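Local atomic coordinates of TCR alpha chain (PDB entry 6LIR), a protein that pairs with a TCR beta chain to form the chicken alpha-beta T-cell receptor, which probably recognises antigen peptides presented by MHC molecules. Residues V45-G50 / L61-D66; P113-Y118 / G188-D193; E129-T134 / S169-K174. One frame throughout, in Å; residues are numbered along the deposited sequence.

Contact 1: residues V45-G50 / L61-D66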
# COMPACT_ATOMS: atom_id res chain seq x y z
N VAL A 45 4.85 18.99 5.20
CA VAL A 45 4.96 20.37 5.68
C VAL A 45 5.33 20.34 7.15
O VAL A 45 5.06 19.37 7.86
CB VAL A 45 3.63 21.13 5.42
CG1 VAL A 45 2.51 20.56 6.28
CG2 VAL A 45 3.80 22.63 5.66
N SER A 46 5.93 21.43 7.63
CA SER A 46 6.26 21.60 9.03
C SER A 46 5.99 23.04 9.44
O SER A 46 6.28 23.96 8.67
CB SER A 46 7.72 21.24 9.32
OG SER A 46 8.12 21.80 10.56
N ALA A 47 5.46 23.23 10.64
CA ALA A 47 5.20 24.56 11.15
C ALA A 47 5.35 24.58 12.66
O ALA A 47 5.24 23.55 13.33
CB ALA A 47 3.80 25.05 10.76
N VAL A 48 5.60 25.77 13.20
CA VAL A 48 5.64 25.98 14.63
C VAL A 48 4.39 26.70 15.15
O VAL A 48 4.04 26.53 16.32
CB VAL A 48 6.92 26.73 15.06
CG1 VAL A 48 8.16 25.97 14.59
CG2 VAL A 48 6.92 28.15 14.52
N LYS A 49 3.73 27.51 14.32
CA LYS A 49 2.52 28.21 14.73
C LYS A 49 1.78 28.69 13.49
O LYS A 49 2.31 28.64 12.37
CB LYS A 49 2.84 29.38 15.66
CG LYS A 49 3.58 30.52 14.99
CD LYS A 49 3.70 31.72 15.92
CE LYS A 49 3.86 33.02 15.15
NZ LYS A 49 3.56 34.20 16.00
N GLY A 50 0.57 29.18 13.70
CA GLY A 50 -0.29 29.76 12.68
C GLY A 50 -0.62 28.79 11.56
O GLY A 50 -0.75 27.57 11.75
N LEU A 61 -1.84 23.90 6.31
CA LEU A 61 -1.75 23.40 7.67
C LEU A 61 -2.02 24.55 8.63
O LEU A 61 -1.44 25.63 8.48
CB LEU A 61 -0.37 22.80 7.93
CG LEU A 61 0.04 22.63 9.39
CD1 LEU A 61 -0.74 21.49 10.01
CD2 LEU A 61 1.54 22.41 9.52
N SER A 62 -2.89 24.32 9.60
CA SER A 62 -3.23 25.32 10.61
C SER A 62 -2.98 24.73 11.99
O SER A 62 -3.51 23.66 12.31
CB SER A 62 -4.68 25.79 10.48
OG SER A 62 -4.89 26.54 9.29
N VAL A 63 -2.14 25.40 12.77
CA VAL A 63 -1.81 25.01 14.14
C VAL A 63 -2.65 25.82 15.11
O VAL A 63 -2.72 27.05 15.01
CB VAL A 63 -0.31 25.20 14.42
CG1 VAL A 63 -0.00 25.00 15.90
CG2 VAL A 63 0.53 24.27 13.56
N SER A 64 -3.28 25.13 16.06
CA SER A 64 -4.11 25.80 17.06
C SER A 64 -3.29 26.79 17.88
O SER A 64 -2.07 26.66 18.03
CB SER A 64 -4.77 24.78 17.99
OG SER A 64 -5.56 23.87 17.25
N ALA A 65 -3.98 27.81 18.39
CA ALA A 65 -3.31 28.86 19.16
C ALA A 65 -2.55 28.29 20.35
O ALA A 65 -1.45 28.77 20.67
CB ALA A 65 -4.33 29.90 19.62
N ASP A 66 -3.10 27.28 21.01
CA ASP A 66 -2.43 26.67 22.16
C ASP A 66 -1.44 25.59 21.76
O ASP A 66 -0.82 24.99 22.65
CB ASP A 66 -3.47 26.10 23.13
CG ASP A 66 -4.26 24.94 22.54
OD1 ASP A 66 -4.12 24.66 21.33
OD2 ASP A 66 -5.03 24.32 23.29
O HOH W 1 -0.81 28.70 16.17
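L61 reaches across the V-type immunoglobulin sandwich to V45 and A47, a small example of how two beta sheets are joined by apolar side chains from facing strands. Strand 42-47 lies at the border of one sheet and strand 59-63 belongs to the other; their short segments run 8.4 Å apart at an angle of 24°, the separation of sheets in layers and not of neighbours in one sheet. The L61 side chain makes the nearest apolar contacts. Its CB sits 4.0 Å from V45 CG1; CG, anti to the backbone N (chi1 161°), leads onward and sends the CD2 branch between V45 and A47, 3.9 Å from V45 CG1 and 3.7 Å from A47 CB. Beyond these segments L61 also touches W32 and V63 touches I30, so strand 29-35 shares the same interior, while S46, on the other side of its strand, bonds through OG to N96 of the TCR beta chain.

Past A47 the chain turns toward the second sheet. V63 CG2 lies a looser 4.4 Å from A47 CB, and the methine CB of V63 stands 3.6 Å from G50 O. G50, with a positive phi of 59°, brings its own carbonyl to strand 59-63, where V63 N donates a nearly straight bond to it. S62 CA adds a weaker CH contact to that oxygen. A water bridges the two segments beside this bond: it accepts from G50 N and lies 2.8 Å from V63 O, to which it can donate.

Contact 2: residues P113-Y118 / G188-D193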
# COMPACT_ATOMS: atom_id res chain seq x y z
N PRO A 113 -21.82 5.67 -14.13
CA PRO A 113 -21.90 4.22 -14.00
C PRO A 113 -22.41 3.59 -15.28
O PRO A 113 -23.24 4.16 -16.01
CB PRO A 113 -22.88 4.00 -12.84
CG PRO A 113 -22.98 5.34 -12.16
CD PRO A 113 -22.75 6.36 -13.21
N SER A 114 -21.92 2.40 -15.53
CA SER A 114 -22.34 1.51 -16.60
C SER A 114 -21.90 0.13 -16.17
O SER A 114 -21.01 -0.47 -16.80
CB SER A 114 -21.74 1.92 -17.95
OG SER A 114 -22.53 1.43 -19.01
N PRO A 115 -22.46 -0.39 -15.08
CA PRO A 115 -21.93 -1.63 -14.49
C PRO A 115 -21.99 -2.78 -15.47
O PRO A 115 -22.99 -2.98 -16.17
CB PRO A 115 -22.85 -1.87 -13.28
CG PRO A 115 -24.03 -0.99 -13.47
CD PRO A 115 -23.79 -0.03 -14.58
N SER A 116 -20.90 -3.54 -15.53
CA SER A 116 -20.84 -4.75 -16.32
C SER A 116 -20.12 -5.82 -15.53
O SER A 116 -19.27 -5.52 -14.68
CB SER A 116 -20.13 -4.53 -17.66
OG SER A 116 -20.74 -3.48 -18.38
N VAL A 117 -20.48 -7.06 -15.79
CA VAL A 117 -19.91 -8.22 -15.12
C VAL A 117 -19.40 -9.17 -16.18
O VAL A 117 -20.03 -9.34 -17.23
CB VAL A 117 -20.94 -8.88 -14.18
CG1 VAL A 117 -20.42 -10.18 -13.65
CG2 VAL A 117 -21.26 -7.96 -13.02
N TYR A 118 -18.25 -9.80 -15.93
CA TYR A 118 -17.64 -10.68 -16.91
C TYR A 118 -16.97 -11.85 -16.20
O TYR A 118 -16.48 -11.72 -15.07
CB TYR A 118 -16.57 -9.98 -17.76
CG TYR A 118 -16.99 -8.66 -18.38
CD1 TYR A 118 -17.73 -8.62 -19.55
CD2 TYR A 118 -16.63 -7.46 -17.79
CE1 TYR A 118 -18.10 -7.42 -20.12
CE2 TYR A 118 -17.00 -6.25 -18.34
CZ TYR A 118 -17.73 -6.24 -19.51
OH TYR A 118 -18.10 -5.03 -20.06
N GLY A 188 -30.66 -3.46 -12.47
CA GLY A 188 -31.28 -4.77 -12.31
C GLY A 188 -30.26 -5.87 -12.08
O GLY A 188 -29.26 -5.70 -11.38
N ILE A 189 -30.52 -7.02 -12.70
CA ILE A 189 -29.69 -8.21 -12.50
C ILE A 189 -28.50 -8.15 -13.45
O ILE A 189 -28.66 -7.91 -14.65
CB ILE A 189 -30.51 -9.49 -12.73
CG1 ILE A 189 -31.75 -9.51 -11.85
CG2 ILE A 189 -29.65 -10.72 -12.47
CD1 ILE A 189 -32.50 -10.83 -11.91
N LEU A 190 -27.31 -8.37 -12.91
CA LEU A 190 -26.09 -8.46 -13.70
C LEU A 190 -25.51 -9.86 -13.56
O LEU A 190 -25.31 -10.34 -12.44
CB LEU A 190 -25.08 -7.39 -13.27
CG LEU A 190 -25.59 -5.96 -13.42
CD1 LEU A 190 -24.55 -4.97 -12.93
CD2 LEU A 190 -25.98 -5.67 -14.85
N LYS A 191 -25.26 -10.50 -14.70
CA LYS A 191 -24.79 -11.88 -14.76
C LYS A 191 -23.77 -11.98 -15.89
O LYS A 191 -23.86 -11.25 -16.88
CB LYS A 191 -25.95 -12.86 -14.97
CG LYS A 191 -26.65 -13.26 -13.68
CD LYS A 191 -28.11 -13.63 -13.91
CE LYS A 191 -28.24 -14.79 -14.86
NZ LYS A 191 -29.64 -15.21 -15.11
N GLY A 192 -22.77 -12.83 -15.70
CA GLY A 192 -21.73 -13.01 -16.70
C GLY A 192 -21.94 -14.25 -17.54
O GLY A 192 -22.43 -15.27 -17.06
N ASP A 193 -21.56 -14.14 -18.81
CA ASP A 193 -21.52 -15.21 -19.80
C ASP A 193 -20.08 -15.33 -20.31
O ASP A 193 -19.17 -14.68 -19.79
CB ASP A 193 -22.53 -14.99 -20.93
CG ASP A 193 -22.43 -13.62 -21.55
OD1 ASP A 193 -21.63 -12.80 -21.05
OD2 ASP A 193 -23.14 -13.36 -22.55
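In the constant, membrane-proximal domain of the receptor chain, strand 116-121 and strand 188-191 belong to different sheets of an immunoglobulin-like sandwich, and this contact is one place where those layers meet face to face. It illustrates how a sandwich can be joined without any hydrogen bond between the two segments. L190 is the central piece. Its CG is anti to the carbonyl carbon (chi1 -60°), and the chain beyond is extended, which carries CD1 over to the ring of P115. There CD1 meets P115 CB at 3.6 Å and P115 CG at 4.0 Å, the two side chains crossing at about a right angle. The base of the same leucine serves a second partner: L190 CB lies 3.9 Å from V117 CG2. The valine thus divides its branches, for its other methyl, CG1, comes within 4.1 Å of G192 N, just after strand 188-191. G192 brings its main chain close here, with its CA 4.1 Å from V117 O.

Around this patch, H184 touches both P115 and L190, and V117 also packs on C131, I133 and C180. On the other side of strand 116-121, Y118 OH bonds to E133 of the TCR beta chain. Because the side-chain pairs are aliphatic and no hydrogen bond crosses, the attachment probably rests on apolar burial and fit of shape, while backbone bonds tie each segment to its own sheet (S116 with T134, L190 with A182).

Contact 3: residues E129-T134 / S169-K174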
# COMPACT_ATOMS: atom_id res chain seq x y z
N GLU A 129 -11.98 -19.71 -12.36
CA GLU A 129 -12.69 -18.63 -13.03
C GLU A 129 -12.63 -17.38 -12.18
O GLU A 129 -12.72 -17.45 -10.95
CB GLU A 129 -14.15 -19.01 -13.31
CG GLU A 129 -14.53 -18.94 -14.78
CD GLU A 129 -15.98 -19.34 -15.02
OE1 GLU A 129 -16.22 -20.15 -15.94
OE2 GLU A 129 -16.86 -18.84 -14.30
N MET A 130 -12.47 -16.23 -12.83
CA MET A 130 -12.40 -14.94 -12.15
C MET A 130 -13.57 -14.08 -12.59
O MET A 130 -13.84 -13.93 -13.78
CB MET A 130 -11.07 -14.24 -12.47
CG MET A 130 -10.94 -12.83 -11.88
SD MET A 130 -10.63 -12.81 -10.10
CE MET A 130 -8.96 -13.46 -10.05
N CYS A 131 -14.27 -13.51 -11.61
CA CYS A 131 -15.41 -12.65 -11.89
C CYS A 131 -14.97 -11.20 -11.82
O CYS A 131 -14.41 -10.76 -10.81
CB CYS A 131 -16.55 -12.92 -10.91
SG CYS A 131 -18.14 -12.14 -11.27
N LEU A 132 -15.23 -10.45 -12.89
CA LEU A 132 -14.84 -9.05 -12.97
C LEU A 132 -16.07 -8.16 -13.08
O LEU A 132 -16.85 -8.29 -14.02
CB LEU A 132 -13.91 -8.85 -14.17
CG LEU A 132 -13.46 -7.42 -14.48
CD1 LEU A 132 -12.56 -6.83 -13.39
CD2 LEU A 132 -12.78 -7.34 -15.84
N ILE A 133 -16.23 -7.26 -12.11
CA ILE A 133 -17.26 -6.23 -12.14
C ILE A 133 -16.59 -4.88 -12.39
O ILE A 133 -15.70 -4.48 -11.63
CB ILE A 133 -18.08 -6.21 -10.84
CG1 ILE A 133 -18.61 -7.61 -10.51
CG2 ILE A 133 -19.24 -5.23 -10.95
CD1 ILE A 133 -17.76 -8.37 -9.50
N THR A 134 -17.04 -4.17 -13.42
CA THR A 134 -16.39 -2.93 -13.83
C THR A 134 -17.37 -1.78 -13.92
O THR A 134 -18.59 -1.97 -13.97
CB THR A 134 -15.71 -3.09 -15.21
OG1 THR A 134 -16.70 -3.10 -16.23
CG2 THR A 134 -14.92 -4.37 -15.28
N SER A 169 -14.06 -4.64 -9.25
CA SER A 169 -14.16 -5.62 -8.19
C SER A 169 -13.94 -7.00 -8.79
O SER A 169 -14.33 -7.26 -9.93
CB SER A 169 -15.52 -5.55 -7.46
OG SER A 169 -15.51 -4.52 -6.48
N THR A 170 -13.31 -7.89 -8.02
CA THR A 170 -13.07 -9.24 -8.51
C THR A 170 -13.24 -10.25 -7.38
O THR A 170 -13.03 -9.94 -6.21
CB THR A 170 -11.65 -9.41 -9.09
OG1 THR A 170 -10.68 -8.91 -8.16
CG2 THR A 170 -11.51 -8.69 -10.42
N TYR A 171 -13.60 -11.47 -7.77
CA TYR A 171 -13.61 -12.62 -6.88
C TYR A 171 -13.47 -13.86 -7.74
O TYR A 171 -13.89 -13.87 -8.90
CB TYR A 171 -14.85 -12.68 -5.97
CG TYR A 171 -16.20 -12.84 -6.66
CD1 TYR A 171 -16.68 -14.10 -6.99
CD2 TYR A 171 -17.01 -11.75 -6.92
CE1 TYR A 171 -17.92 -14.26 -7.60
CE2 TYR A 171 -18.24 -11.89 -7.52
CZ TYR A 171 -18.69 -13.15 -7.86
OH TYR A 171 -19.93 -13.30 -8.46
N TRP A 172 -12.84 -14.89 -7.18
CA TRP A 172 -12.47 -16.07 -7.94
C TRP A 172 -12.80 -17.32 -7.13
O TRP A 172 -12.84 -17.28 -5.90
CB TRP A 172 -10.98 -16.06 -8.29
CG TRP A 172 -10.12 -16.13 -7.07
CD1 TRP A 172 -9.71 -15.07 -6.30
CD2 TRP A 172 -9.60 -17.30 -6.45
NE1 TRP A 172 -8.95 -15.52 -5.25
CE2 TRP A 172 -8.87 -16.89 -5.32
CE3 TRP A 172 -9.68 -18.67 -6.74
CZ2 TRP A 172 -8.22 -17.79 -4.48
CZ3 TRP A 172 -9.03 -19.56 -5.91
CH2 TRP A 172 -8.31 -19.12 -4.79
N ALA A 173 -13.00 -18.43 -7.84
CA ALA A 173 -13.34 -19.70 -7.21
C ALA A 173 -13.14 -20.80 -8.24
O ALA A 173 -13.01 -20.53 -9.44
CB ALA A 173 -14.78 -19.71 -6.69
N LYS A 174 -13.06 -22.04 -7.75
CA LYS A 174 -13.10 -23.20 -8.64
C LYS A 174 -14.25 -23.05 -9.62
O LYS A 174 -15.34 -22.61 -9.25
CB LYS A 174 -13.25 -24.49 -7.83
CG LYS A 174 -12.07 -24.79 -6.89
CD LYS A 174 -12.56 -25.42 -5.59
CE LYS A 174 -11.49 -25.49 -4.52
NZ LYS A 174 -11.91 -24.81 -3.26
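The hydroxyl of Y171 is gripped by two backbone groups, Q179 O and G181 N, which flank C180, while C131 SG, the half-cystine bonded to C180, lies 3.5 Å from the same OH. The ring behind that hydroxyl rests on C131, one half of the disulfide: C131 CB stands over the centre of one face, a CH-pi contact 3.8 Å from the centroid, and SG approaches it obliquely. CG of Y171 sits between its backbone N and carbonyl carbon (chi1 64°), which swings the ring over C131, its cross-strand neighbour. I133 CD1 comes obliquely to CE2 at 4.1 Å. A leucine at Y171 would probably leave Q179 O and G181 N without their shared hydroxyl and C131 CB without the ring face above it.

Six backbone bonds join the strands in antiparallel register, the shortest running from C131 N to Y171 O at 2.8 Å. On the opposite face of the sheet, M130 bends at chi2 and chi3 so that CE touches W172 CB at 3.7 Å, and SD, beside T170 CB, makes a long, oblique Met-aromatic contact with the indole. L132 CD1 lies alongside T170 CG2, 3.7 Å away. F124 and L142 of the TCR beta chain pack here on M130 and W172. All this is consistent with an immunoglobulin constant-type domain, pairing through one sheet's outer face while the inner face holds the disulfide.

The three contacts show two ways of building with immunoglobulin sheets: within a sheet and between sheets. Contact 3 is the buried one, and joins neighbouring strands within a sheet by backbone bonds; contacts 1 and 2 are partly buried and join facing sheets, chiefly by aliphatic packing, although contact 1 adds a backbone bond and a water where its chain turns. Contacts 2 and 3 share the constant domain, their centres about 12 Å apart. Strands 116-121 and 128-134 are neighbours there, with a probable hydrogen bond from Y118 N to L132 O, so both contacts draw on one sheet. Contact 1 lies in the variable domain, its centre about 49 Å from that of contact 2.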